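Local atomic coordinates of OxyR (PDB entry 3HO7), a protein that probably binds DNA as a redox-sensitive LysR-type transcriptional activator, of which this chain is the regulatory domain. Residues 112-117 with 143-148. Sequence-based numbering, arbitrary orientation.
Sequences WLLDEG and GSMEAF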
ATOM      1  N   TRP A 112       4.097   3.833  14.512  1.00 29.93           N
ATOM      2  CA  TRP A 112       3.044   3.557  13.547  1.00 29.91           C
ATOM      3  C   TRP A 112       2.864   2.052  13.467  1.00 29.58           C
ATOM      4  O   TRP A 112       3.782   1.330  13.093  1.00 28.91           O
ATOM      5  CB  TRP A 112       3.410   4.112  12.171  1.00 29.69           C
ATOM      6  CG  TRP A 112       3.784   5.559  12.189  1.00 29.89           C
ATOM      7  CD1 TRP A 112       5.029   6.085  12.018  1.00 29.76           C
ATOM      8  CD2 TRP A 112       2.906   6.668  12.397  1.00 30.52           C
ATOM      9  NE1 TRP A 112       4.981   7.453  12.102  1.00 30.69           N
ATOM     10  CE2 TRP A 112       3.688   7.837  12.336  1.00 31.04           C
ATOM     11  CE3 TRP A 112       1.533   6.788  12.629  1.00 30.82           C
ATOM     12  CZ2 TRP A 112       3.144   9.107  12.495  1.00 32.06           C
ATOM     13  CZ3 TRP A 112       0.996   8.047  12.788  1.00 32.47           C
ATOM     14  CH2 TRP A 112       1.799   9.191  12.720  1.00 32.85           C
ATOM     15  N   LEU A 113       1.673   1.583  13.809  1.00 25.53           N
ATOM     16  CA  LEU A 113       1.405   0.156  13.816  1.00 25.19           C
ATOM     17  C   LEU A 113       0.287  -0.204  12.860  1.00 25.21           C
ATOM     18  O   LEU A 113      -0.780   0.400  12.883  1.00 25.83           O
ATOM     19  CB  LEU A 113       1.048  -0.316  15.225  1.00 25.64           C
ATOM     20  CG  LEU A 113       2.116  -0.158  16.308  1.00 25.76           C
ATOM     21  CD1 LEU A 113       1.580  -0.621  17.651  1.00 26.38           C
ATOM     22  CD2 LEU A 113       3.378  -0.919  15.945  1.00 25.19           C
ATOM     23  N   LEU A 114       0.534  -1.198  12.020  1.00 30.09           N
ATOM     24  CA  LEU A 114      -0.498  -1.670  11.123  1.00 30.53           C
ATOM     25  C   LEU A 114      -1.468  -2.484  11.959  1.00 31.09           C
ATOM     26  O   LEU A 114      -1.063  -3.377  12.696  1.00 31.01           O
ATOM     27  CB  LEU A 114       0.112  -2.538  10.023  1.00 29.93           C
ATOM     28  CG  LEU A 114       1.077  -1.833   9.068  1.00 29.88           C
ATOM     29  CD1 LEU A 114       1.913  -2.837   8.291  1.00 29.38           C
ATOM     30  CD2 LEU A 114       0.321  -0.914   8.124  1.00 30.61           C
ATOM     31  N   ASP A 115      -2.750  -2.176  11.834  1.00 31.93           N
ATOM     32  CA  ASP A 115      -3.792  -2.906  12.547  1.00 32.72           C
ATOM     33  C   ASP A 115      -3.632  -4.414  12.374  1.00 32.28           C
ATOM     34  O   ASP A 115      -3.683  -5.168  13.346  1.00 32.60           O
ATOM     35  CB  ASP A 115      -5.180  -2.471  12.068  1.00 33.60           C
ATOM     36  CG  ASP A 115      -5.476  -1.014  12.374  1.00 34.82           C
ATOM     37  OD1 ASP A 115      -4.963  -0.500  13.390  1.00 35.16           O
ATOM     38  OD2 ASP A 115      -6.226  -0.384  11.598  1.00 34.80           O
ATOM     39  N   GLU A 116      -3.435  -4.846  11.132  1.00 31.84           N
ATOM     40  CA  GLU A 116      -3.310  -6.267  10.820  1.00 31.55           C
ATOM     41  C   GLU A 116      -1.873  -6.666  10.485  1.00 30.82           C
ATOM     42  O   GLU A 116      -1.484  -7.820  10.661  1.00 30.85           O
ATOM     43  CB  GLU A 116      -4.248  -6.644   9.671  1.00 31.73           C
ATOM     44  CG  GLU A 116      -4.033  -8.045   9.119  1.00 31.20           C
ATOM     45  CD  GLU A 116      -5.160  -8.490   8.208  1.00 31.43           C
ATOM     46  OE1 GLU A 116      -6.334  -8.203   8.528  1.00 32.03           O
ATOM     47  OE2 GLU A 116      -4.874  -9.132   7.173  1.00 30.21           O
ATOM     48  N   GLY A 117      -1.088  -5.710  10.002  1.00 30.55           N
ATOM     49  CA  GLY A 117       0.308  -5.972   9.684  1.00 30.06           C
ATOM     50  C   GLY A 117       1.104  -6.291  10.935  1.00 30.17           C
ATOM     51  O   GLY A 117       1.934  -7.200  10.937  1.00 29.87           O
ATOM     52  N   GLY A 143      -3.916   2.419   7.951  1.00 31.37           N
ATOM     53  CA  GLY A 143      -2.724   2.846   7.230  1.00 30.36           C
ATOM     54  C   GLY A 143      -2.046   1.723   6.472  1.00 29.01           C
ATOM     55  O   GLY A 143      -2.281   0.543   6.740  1.00 28.99           O
ATOM     56  N   SER A 144      -1.198   2.095   5.518  1.00 28.34           N
ATOM     57  CA  SER A 144      -0.470   1.119   4.719  1.00 27.04           C
ATOM     58  C   SER A 144       1.014   1.169   5.056  1.00 26.39           C
ATOM     59  O   SER A 144       1.519   2.196   5.517  1.00 26.22           O
ATOM     60  CB  SER A 144      -0.660   1.405   3.227  1.00 27.29           C
ATOM     61  OG  SER A 144       0.151   2.492   2.817  1.00 26.43           O
ATOM     62  N   MET A 145       1.707   0.057   4.822  1.00 25.76           N
ATOM     63  CA  MET A 145       3.143  -0.010   5.045  1.00 25.32           C
ATOM     64  C   MET A 145       3.832   1.118   4.294  1.00 24.99           C
ATOM     65  O   MET A 145       4.785   1.729   4.795  1.00 24.69           O
ATOM     66  CB  MET A 145       3.697  -1.353   4.564  1.00 25.14           C
ATOM     67  CG  MET A 145       5.177  -1.543   4.860  1.00 26.80           C
ATOM     68  SD  MET A 145       5.479  -1.985   6.580  1.00 31.07           S
ATOM     69  CE  MET A 145       4.627  -3.557   6.676  1.00 29.75           C
ATOM     70  N   GLU A 146       3.344   1.380   3.085  1.00 24.90           N
ATOM     71  CA  GLU A 146       3.897   2.417   2.232  1.00 24.69           C
ATOM     72  C   GLU A 146       3.847   3.743   2.974  1.00 24.80           C
ATOM     73  O   GLU A 146       4.858   4.429   3.121  1.00 24.75           O
ATOM     74  CB  GLU A 146       3.100   2.518   0.929  1.00 25.51           C
ATOM     75  CG  GLU A 146       3.702   3.473  -0.088  1.00 25.16           C
ATOM     76  CD  GLU A 146       2.838   3.648  -1.327  1.00 25.31           C
ATOM     77  OE1 GLU A 146       1.738   3.061  -1.383  1.00 25.15           O
ATOM     78  OE2 GLU A 146       3.262   4.379  -2.245  1.00 26.32           O
ATOM     79  N   ALA A 147       2.658   4.090   3.451  1.00 24.83           N
ATOM     80  CA  ALA A 147       2.476   5.340   4.174  1.00 25.11           C
ATOM     81  C   ALA A 147       3.397   5.428   5.387  1.00 24.29           C
ATOM     82  O   ALA A 147       4.071   6.437   5.588  1.00 24.86           O
ATOM     83  CB  ALA A 147       1.025   5.506   4.590  1.00 25.61           C
ATOM     84  N   PHE A 148       3.420   4.375   6.199  1.00 23.54           N
ATOM     85  CA  PHE A 148       4.263   4.352   7.396  1.00 22.99           C
ATOM     86  C   PHE A 148       5.745   4.539   7.065  1.00 22.54           C
ATOM     87  O   PHE A 148       6.443   5.296   7.730  1.00 22.56           O
ATOM     88  CB  PHE A 148       4.074   3.059   8.190  1.00 22.62           C
ATOM     89  CG  PHE A 148       2.717   2.917   8.814  1.00 23.38           C
ATOM     90  CD1 PHE A 148       1.912   4.026   9.020  1.00 24.06           C
ATOM     91  CD2 PHE A 148       2.257   1.675   9.218  1.00 23.73           C
ATOM     92  CE1 PHE A 148       0.661   3.892   9.602  1.00 25.32           C
ATOM     93  CE2 PHE A 148       1.009   1.534   9.799  1.00 24.12           C
ATOM     94  CZ  PHE A 148       0.212   2.646   9.994  1.00 24.61           C
TER
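Trp112 and Phe148 meet by a CH-pi contact rather than by ring stacking. Trp112 CB lies 3.6 Å from the Phe148 ring centroid and only 17° from the perpendicular to the ring. The indole and phenyl planes, tilted by 19°, are displaced, with 5.5 Å between the centroids of the phenyl and the five-membered ring, leaving little overlap. The rest of the indole runs off from the phenyl, its NE1 hydrogen-bonded to Gln156 O. On the other face of the phenyl, Ser144 O stands 3.6 Å above the plane, toward its margin; Tyr140 meets the ring edge-to-face.

Leu114 crosses the phenyl group obliquely, its CG 3.4 Å from Phe148 CE2. One branch, CD1, presses against Met145 CE at 3.2 Å, tight for two carbons; the methionine chain reaches it by bending twice, at chi2 and chi3. The other methyl, Leu114 CD2, makes a van der Waals contact with the backbone carbonyl of Gly143, 3.3 Å from its O.

No hydrogen bond crosses between 112-117 and 143-148. Ser144 holds the N-cap position of helix 145-153, and its OG accepts a capping bond from Ala147 N at 3.0 Å, nearly straight at 170°. Asp115 OD2 takes a hydrogen bond from Gly142 N. Apolar packing thus joins the loop between strand 75-89 and helix 125-128 to the serine-capped N-terminus of helix 145-153 in the LysR substrate-binding domain, of the periplasmic-binding-protein type.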